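Local coordinates for protein flavin-containing monooxygenase (Allium sativum, PDB 6WPU) that uses bound FAD to oxygenate the sulfur of S-allyl-L-cysteine, probably consuming NADPH and molecular oxygen and yielding the sulfoxide alliin, at residues A[412-415]-A[416-420]; A[195-198]-A[199-203]; A[207-210]-A[211-214]. All coordinates share one frame; numbering follows the deposited sequence.

Contact 1 (A[412-415]-A[416-420])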
loop_
_atom_site.group_PDB
_atom_site.type_symbol
_atom_site.label_atom_id
_atom_site.label_comp_id
_atom_site.label_asym_id
_atom_site.label_seq_id
_atom_site.Cartn_x
_atom_site.Cartn_y
_atom_site.Cartn_z
ATOM N N SER A 412 1.666 -6.605 -23.092
ATOM C CA SER A 412 2.143 -5.300 -23.525
ATOM C C SER A 412 2.873 -4.597 -22.388
ATOM O O SER A 412 2.608 -4.840 -21.211
ATOM C CB SER A 412 0.974 -4.439 -23.991
ATOM O OG SER A 412 0.428 -4.960 -25.186
ATOM N N CYS A 413 3.812 -3.733 -22.758
ATOM C CA CYS A 413 4.568 -2.915 -21.814
ATOM C C CYS A 413 3.745 -1.704 -21.367
ATOM O O CYS A 413 2.728 -1.355 -21.971
ATOM C CB CYS A 413 5.895 -2.462 -22.445
ATOM S SG CYS A 413 7.137 -3.804 -22.699
ATOM N N ILE A 414 4.192 -1.069 -20.277
ATOM C CA ILE A 414 3.499 0.106 -19.764
ATOM C C ILE A 414 3.520 1.209 -20.818
ATOM O O ILE A 414 4.536 1.435 -21.494
ATOM C CB ILE A 414 4.136 0.568 -18.443
ATOM C CG1 ILE A 414 3.926 -0.483 -17.348
ATOM C CG2 ILE A 414 3.572 1.917 -17.985
ATOM C CD1 ILE A 414 2.461 -0.817 -17.071
ATOM N N GLU A 415 2.375 1.880 -20.980
ATOM C CA GLU A 415 2.248 2.935 -21.977
ATOM C C GLU A 415 3.188 4.092 -21.646
ATOM O O GLU A 415 3.483 4.372 -20.479
ATOM C CB GLU A 415 0.802 3.442 -22.046
ATOM C CG GLU A 415 -0.295 2.382 -22.115
ATOM C CD GLU A 415 -0.814 1.994 -20.733
ATOM O OE1 GLU A 415 -0.000 1.935 -19.784
ATOM O OE2 GLU A 415 -2.039 1.769 -20.588
ATOM N N GLU A 416 3.659 4.774 -22.694
ATOM C CA GLU A 416 4.570 5.899 -22.489
ATOM C C GLU A 416 3.884 7.048 -21.767
ATOM O O GLU A 416 4.486 7.684 -20.892
ATOM C CB GLU A 416 5.143 6.385 -23.822
ATOM C CG GLU A 416 6.381 5.639 -24.258
ATOM C CD GLU A 416 6.051 4.402 -25.061
ATOM O OE1 GLU A 416 4.859 4.227 -25.399
ATOM O OE2 GLU A 416 6.982 3.614 -25.352
ATOM N N TRP A 417 2.626 7.335 -22.120
ATOM C CA TRP A 417 1.899 8.391 -21.425
ATOM C C TRP A 417 1.800 8.106 -19.927
ATOM O O TRP A 417 1.770 9.041 -19.119
ATOM C CB TRP A 417 0.504 8.576 -22.043
ATOM C CG TRP A 417 -0.429 7.407 -21.876
ATOM C CD1 TRP A 417 -0.764 6.491 -22.828
ATOM C CD2 TRP A 417 -1.154 7.027 -20.681
ATOM N NE1 TRP A 417 -1.643 5.565 -22.308
ATOM C CE2 TRP A 417 -1.897 5.869 -20.995
ATOM C CE3 TRP A 417 -1.247 7.559 -19.382
ATOM C CZ2 TRP A 417 -2.713 5.224 -20.057
ATOM C CZ3 TRP A 417 -2.049 6.914 -18.446
ATOM C CH2 TRP A 417 -2.777 5.761 -18.792
ATOM N N ARG A 418 1.776 6.830 -19.536
ATOM C CA ARG A 418 1.640 6.497 -18.123
ATOM C C ARG A 418 2.951 6.720 -17.387
ATOM O O ARG A 418 2.949 7.202 -16.247
ATOM C CB ARG A 418 1.150 5.052 -17.952
ATOM C CG ARG A 418 0.416 4.801 -16.621
ATOM C CD ARG A 418 0.131 3.312 -16.368
ATOM N NE ARG A 418 -0.873 2.705 -17.243
ATOM C CZ ARG A 418 -2.095 2.336 -16.852
ATOM N NH1 ARG A 418 -2.472 2.532 -15.589
ATOM N NH2 ARG A 418 -2.938 1.760 -17.718
ATOM N N ARG A 419 4.078 6.393 -18.028
ATOM C CA ARG A 419 5.373 6.743 -17.449
ATOM C C ARG A 419 5.496 8.250 -17.281
ATOM O O ARG A 419 5.923 8.739 -16.228
ATOM C CB ARG A 419 6.510 6.207 -18.318
ATOM C CG ARG A 419 6.817 4.713 -18.154
ATOM C CD ARG A 419 7.904 4.315 -19.130
ATOM N NE ARG A 419 8.280 2.902 -19.073
ATOM C CZ ARG A 419 9.289 2.439 -18.342
ATOM N NH1 ARG A 419 10.002 3.274 -17.589
ATOM N NH2 ARG A 419 9.574 1.148 -18.346
ATOM N N LEU A 420 5.101 9.004 -18.312
ATOM C CA LEU A 420 5.256 10.453 -18.276
ATOM C C LEU A 420 4.316 11.093 -17.255
ATOM O O LEU A 420 4.707 12.033 -16.552
ATOM C CB LEU A 420 5.030 11.036 -19.673
ATOM C CG LEU A 420 6.061 10.650 -20.736
ATOM C CD1 LEU A 420 5.650 11.172 -22.106
ATOM C CD2 LEU A 420 7.457 11.142 -20.348
HETATM O O HOH W 1 6.925 0.840 -20.859
#

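Contact 2 (A[195-198]-A[199-203])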
loop_
_atom_site.group_PDB
_atom_site.type_symbol
_atom_site.label_atom_id
_atom_site.label_comp_id
_atom_site.label_asym_id
_atom_site.label_seq_id
_atom_site.Cartn_x
_atom_site.Cartn_y
_atom_site.Cartn_z
ATOM N N ASP A 195 9.041 9.943 26.679
ATOM C CA ASP A 195 8.527 9.249 27.856
ATOM C C ASP A 195 8.054 10.198 28.953
ATOM O O ASP A 195 7.289 9.774 29.822
ATOM C CB ASP A 195 9.588 8.303 28.417
ATOM C CG ASP A 195 9.869 7.131 27.492
ATOM O OD1 ASP A 195 8.933 6.680 26.780
ATOM O OD2 ASP A 195 11.030 6.663 27.475
ATOM N N VAL A 196 8.489 11.458 28.948
ATOM C CA VAL A 196 8.006 12.444 29.910
ATOM C C VAL A 196 7.043 13.448 29.288
ATOM O O VAL A 196 6.582 14.364 29.990
ATOM C CB VAL A 196 9.170 13.185 30.598
ATOM C CG1 VAL A 196 10.085 12.207 31.321
ATOM C CG2 VAL A 196 9.943 14.030 29.592
ATOM N N TRP A 197 6.725 13.316 28.011
ATOM C CA TRP A 197 5.864 14.307 27.383
ATOM C C TRP A 197 4.405 13.991 27.703
ATOM O O TRP A 197 3.977 12.857 27.507
ATOM C CB TRP A 197 6.105 14.328 25.882
ATOM C CG TRP A 197 5.289 15.342 25.150
ATOM C CD1 TRP A 197 5.485 16.703 25.117
ATOM C CD2 TRP A 197 4.139 15.076 24.353
ATOM N NE1 TRP A 197 4.524 17.295 24.332
ATOM C CE2 TRP A 197 3.682 16.317 23.855
ATOM C CE3 TRP A 197 3.447 13.905 24.006
ATOM C CZ2 TRP A 197 2.567 16.421 23.026
ATOM C CZ3 TRP A 197 2.347 14.004 23.173
ATOM C CH2 TRP A 197 1.914 15.255 22.694
ATOM N N PRO A 198 3.630 14.950 28.214
ATOM C CA PRO A 198 2.299 14.634 28.765
ATOM C C PRO A 198 1.119 14.638 27.799
ATOM O O PRO A 198 0.004 14.319 28.229
ATOM C CB PRO A 198 2.119 15.739 29.819
ATOM C CG PRO A 198 2.887 16.908 29.276
ATOM C CD PRO A 198 4.089 16.305 28.591
ATOM N N GLY A 199 1.300 14.962 26.529
ATOM C CA GLY A 199 0.183 15.175 25.632
ATOM C C GLY A 199 -0.331 13.910 24.963
ATOM O O GLY A 199 -0.080 12.785 25.400
ATOM N N LYS A 200 -1.088 14.113 23.887
ATOM C CA LYS A 200 -1.711 13.017 23.154
ATOM C C LYS A 200 -0.784 12.533 22.043
ATOM O O LYS A 200 -0.317 13.327 21.220
ATOM C CB LYS A 200 -3.045 13.449 22.547
ATOM C CG LYS A 200 -4.135 13.834 23.540
ATOM C CD LYS A 200 -5.424 14.160 22.800
ATOM C CE LYS A 200 -6.465 14.768 23.729
ATOM N NZ LYS A 200 -6.113 16.187 24.052
ATOM N N GLN A 201 -0.548 11.231 22.012
ATOM C CA GLN A 201 0.285 10.582 21.009
ATOM C C GLN A 201 -0.591 9.628 20.215
ATOM O O GLN A 201 -1.362 8.864 20.808
ATOM C CB GLN A 201 1.421 9.809 21.678
ATOM C CG GLN A 201 2.797 10.198 21.260
ATOM C CD GLN A 201 3.839 9.185 21.699
ATOM O OE1 GLN A 201 4.641 8.715 20.885
ATOM N NE2 GLN A 201 3.842 8.851 22.987
ATOM N N MET A 202 -0.492 9.684 18.885
ATOM C CA MET A 202 -1.281 8.808 18.026
ATOM C C MET A 202 -0.510 8.510 16.746
ATOM O O MET A 202 0.433 9.217 16.382
ATOM C CB MET A 202 -2.634 9.431 17.670
ATOM C CG MET A 202 -2.493 10.766 16.936
ATOM S SD MET A 202 -4.068 11.477 16.417
ATOM C CE MET A 202 -4.679 10.209 15.286
ATOM N N HIS A 203 -0.928 7.445 16.069
ATOM C CA HIS A 203 -0.445 7.110 14.737
ATOM C C HIS A 203 -1.494 7.553 13.727
ATOM O O HIS A 203 -2.691 7.524 14.008
ATOM C CB HIS A 203 -0.171 5.601 14.606
ATOM C CG HIS A 203 0.606 5.233 13.376
ATOM N ND1 HIS A 203 0.010 5.031 12.149
ATOM C CD2 HIS A 203 1.936 5.050 13.184
ATOM C CE1 HIS A 203 0.940 4.743 11.253
ATOM N NE2 HIS A 203 2.116 4.748 11.857
#

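Contact 3 (A[207-210]-A[211-214])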
loop_
_atom_site.group_PDB
_atom_site.type_symbol
_atom_site.label_atom_id
_atom_site.label_comp_id
_atom_site.label_asym_id
_atom_site.label_seq_id
_atom_site.Cartn_x
_atom_site.Cartn_y
_atom_site.Cartn_z
ATOM N N TYR A 207 -6.074 8.427 12.046
ATOM C CA TYR A 207 -6.524 9.770 11.701
ATOM C C TYR A 207 -7.700 9.677 10.738
ATOM O O TYR A 207 -7.633 8.964 9.729
ATOM C CB TYR A 207 -5.403 10.615 11.081
ATOM C CG TYR A 207 -5.979 11.951 10.656
ATOM C CD1 TYR A 207 -6.363 12.902 11.621
ATOM C CD2 TYR A 207 -6.230 12.233 9.322
ATOM C CE1 TYR A 207 -6.936 14.112 11.251
ATOM C CE2 TYR A 207 -6.815 13.450 8.937
ATOM C CZ TYR A 207 -7.164 14.377 9.916
ATOM O OH TYR A 207 -7.740 15.565 9.561
ATOM N N ARG A 208 -8.778 10.401 11.041
ATOM C CA ARG A 208 -9.964 10.368 10.189
ATOM C C ARG A 208 -10.427 11.753 9.762
ATOM O O ARG A 208 -10.690 11.978 8.573
ATOM C CB ARG A 208 -11.119 9.659 10.896
ATOM C CG ARG A 208 -10.854 8.163 11.139
ATOM C CD ARG A 208 -10.630 7.401 9.827
ATOM N NE ARG A 208 -10.431 5.993 10.132
ATOM C CZ ARG A 208 -9.242 5.416 10.250
ATOM N NH1 ARG A 208 -8.124 6.121 10.044
ATOM N NH2 ARG A 208 -9.180 4.123 10.555
ATOM N N ILE A 209 -10.556 12.681 10.716
ATOM C CA ILE A 209 -11.206 13.964 10.462
ATOM C C ILE A 209 -10.505 15.055 11.263
ATOM O O ILE A 209 -9.888 14.770 12.298
ATOM C CB ILE A 209 -12.714 13.918 10.795
ATOM C CG1 ILE A 209 -12.947 13.500 12.254
ATOM C CG2 ILE A 209 -13.453 13.012 9.804
ATOM C CD1 ILE A 209 -14.348 13.883 12.810
ATOM N N PRO A 210 -10.570 16.308 10.820
ATOM C CA PRO A 210 -9.809 17.370 11.491
ATOM C C PRO A 210 -10.549 18.075 12.621
ATOM O O PRO A 210 -9.898 18.741 13.432
ATOM C CB PRO A 210 -9.503 18.349 10.351
ATOM C CG PRO A 210 -10.681 18.190 9.413
ATOM C CD PRO A 210 -11.128 16.742 9.522
ATOM N N GLU A 211 -11.879 17.972 12.693
ATOM C CA GLU A 211 -12.629 18.742 13.692
ATOM C C GLU A 211 -12.132 18.576 15.137
ATOM O O GLU A 211 -12.051 19.592 15.849
ATOM C CB GLU A 211 -14.124 18.391 13.608
ATOM C CG GLU A 211 -14.867 18.996 12.418
ATOM C CD GLU A 211 -14.687 18.194 11.114
ATOM O OE1 GLU A 211 -13.874 17.244 11.085
ATOM O OE2 GLU A 211 -15.358 18.523 10.113
ATOM N N PRO A 212 -11.806 17.378 15.641
ATOM C CA PRO A 212 -11.337 17.288 17.034
ATOM C C PRO A 212 -10.003 17.977 17.293
ATOM O O PRO A 212 -9.615 18.091 18.460
ATOM C CB PRO A 212 -11.251 15.774 17.287
ATOM C CG PRO A 212 -11.207 15.157 15.964
ATOM C CD PRO A 212 -12.011 16.042 15.062
ATOM N N PHE A 213 -9.291 18.435 16.263
ATOM C CA PHE A 213 -8.045 19.178 16.422
ATOM C C PHE A 213 -8.276 20.690 16.455
ATOM O O PHE A 213 -7.312 21.459 16.424
ATOM C CB PHE A 213 -7.066 18.823 15.292
ATOM C CG PHE A 213 -6.708 17.353 15.231
ATOM C CD1 PHE A 213 -7.511 16.453 14.546
ATOM C CD2 PHE A 213 -5.576 16.874 15.865
ATOM C CE1 PHE A 213 -7.190 15.098 14.509
ATOM C CE2 PHE A 213 -5.245 15.531 15.819
ATOM C CZ PHE A 213 -6.053 14.643 15.141
ATOM N N HIS A 214 -9.532 21.114 16.488
ATOM C CA HIS A 214 -9.881 22.522 16.536
ATOM C C HIS A 214 -9.085 23.263 17.613
ATOM O O HIS A 214 -9.101 22.884 18.786
ATOM C CB HIS A 214 -11.383 22.648 16.792
ATOM C CG HIS A 214 -11.846 24.064 16.876
ATOM N ND1 HIS A 214 -12.881 24.465 17.696
ATOM C CD2 HIS A 214 -11.397 25.181 16.257
ATOM C CE1 HIS A 214 -13.050 25.770 17.573
ATOM N NE2 HIS A 214 -12.167 26.226 16.703
#

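Contact 1 (A[412-415]-A[416-420])
Glu415 and Arg418 are joined by a two-pronged salt bridge at the start of helix 416-431, where Glu415 holds the N-cap position. The guanidinium comes side-on: Arg418 NE reaches Glu415 OE1 at 2.8 Å, and Arg418 NH2 reaches Glu415 OE2 at 3.0 Å through that oxygen's syn lone pair. Both bonds are nearly straight, and both oxygens lie close to the guanidinium plane. The two planar groups are twisted by 29°, so NE meets OE1 on the syn side but out of the carboxylate plane. The bend of Arg418 at chi3 (-70°) turns its head back toward the cap. Its remaining nitrogen, NH1, donates to the carbonyls of Val97 and Gly99, so all three guanidinium nitrogens have acceptors.

The Glu415 carbonyl serves as the first acceptor of the helix, taking Arg419 N at 3.2 Å and, weakly, Arg418 N. Glu415 CB rests over the five-membered ring of Trp417, 3.6 Å from the centroid, a CH-pi contact. Trp417 NE1 has its own acceptor, a weak hydrogen bond to Thr452 OG1. One water links Ile414 O to the NE of Arg419, lying 3.0 Å from that NE in the guanidinium plane; the outer end of Arg419 is paired with Asp403 and Asp400. Ile414 adds an apolar touch, its CG2 lying 4.0 Å from Arg418 CB, the two side chains crossing at about a right angle.

The 412-415 linker thus passes from helix 398-409 into helix 416-431. Ile414 and Arg419 face helix 398-409 through Phe399, Trp417 packs on helix 443-453 at Gln448, Ala449 and Phe453, and Arg418 reaches the end of helix 95-98 and the loop after it, its side chain about 9 Å from the FAD.

Contact 2 (A[195-198]-A[199-203])
Trp197 and Gly199 open a stretch that fits the FMO-identifying pattern FxGxxxHxxx(Y/F), with tryptophan at the first aromatic position, and they meet at the turn leading into strand 200-203. The indole lies against the backbone two residues ahead. Gly199 CA sits over the six-membered ring, 3.5 Å from its centroid and 18° off the normal, the geometry of a CH-pi contact. Gly199 N is above the same ring system, displaced toward the rim, and Gly199 C stands over the same face, 3.2 Å from Trp197 CZ3, so the peptide runs across the indole. With CG anti to the Trp197 backbone N (chi1 -179°), the side chain swings forward along the chain and its benzo end reaches the start of the strand. There the approach changes from face to edge: Trp197 CH2 comes within 3.3 Å of Lys200 O, which lies in the ring plane. The CG of Gln201 adds a looser apolar touch, 4.3 Å from Trp197 CZ3.

No hydrogen bond links the two segments; the indole N-H and the Gln201 amide find partners in other parts of the chain. Trp197 NE1 donates to the carbonyl of Gly275, which, with the glycine over its face, helps to fix the rotation of the indole, and Val287 and Ile290 pack on the ring. Gln201 OE1 is hydrogen-bonded to His292 NE2. Backbone bonds from Lys200 and Met202 to Asp288, Ile290 and His292 set strand 200-203 parallel to strand 289-292.

An aromatic ring laid on the signature glycine, followed by a strand that pairs in parallel with strand 289-292 in a mixed sheet and ends at the motif histidine, His203, is consistent with the FMO-identifying motif, which in this family lies near the junction of the FAD and NADPH domains.

Contact 3 (A[207-210]-A[211-214])
Tyr207 and Phe213 meet obliquely across a turn of 3-10 type that follows the FMO-identifying sequence, whose closing aromatic position Tyr207 matches. Their ring planes stand 53° apart with centroids 5.7 Å from each other. The closest approach is Tyr207 CE1 to Phe213 CE1, 3.4 Å, with the phenylalanine atom near the plane of the tyrosine ring, at its edge. A chi1 of 176° sets the Tyr207 ring opposite its own amide nitrogen and beside the turn, where its OH can bond to Asp233 OD2 of helix 225-234. The edge of the Phe213 ring also faces the backbone: Ile209 O lies in its plane, 3.5 Å from Phe213 CE1.

Ile209 crosses Pro212 at about a right angle, its CD1 3.9 Å from Pro212 CD. Glu211 lies alongside Pro210, and its bend at chi2 brings OE1 to 3.2 Å from Pro210 CD. Both aromatic rings pack on Val234 of helix 225-234 and Met291 of strand 289-292. The turn is closed by Phe213 N donating to Pro210 O, 2.9 Å away, from 42° above the carbonyl plane.

How the contacts relate
From the N terminus the contacts come in the order 2, 3, 1, in series, with none nested or crossing. Contact 2 closes the turn into strand 200-203; contact 3 closes the one before strand 217-221. Together they span the likely FMO-identifying sequence, from Trp197 to Tyr207, and their centres are about 17 Å apart. They touch directly, Met202 SD lying 3.9 Å from Phe213 CZ, and both lean on strand 289-292, which lies between strands 200-203 and 217-221. Contact 1 closes the linker between helices 398-409 and 416-431. It stands well apart, its centre about 45 Å from that of contact 2 and about 39 Å from that of contact 3, and belongs to the late helices of the chain.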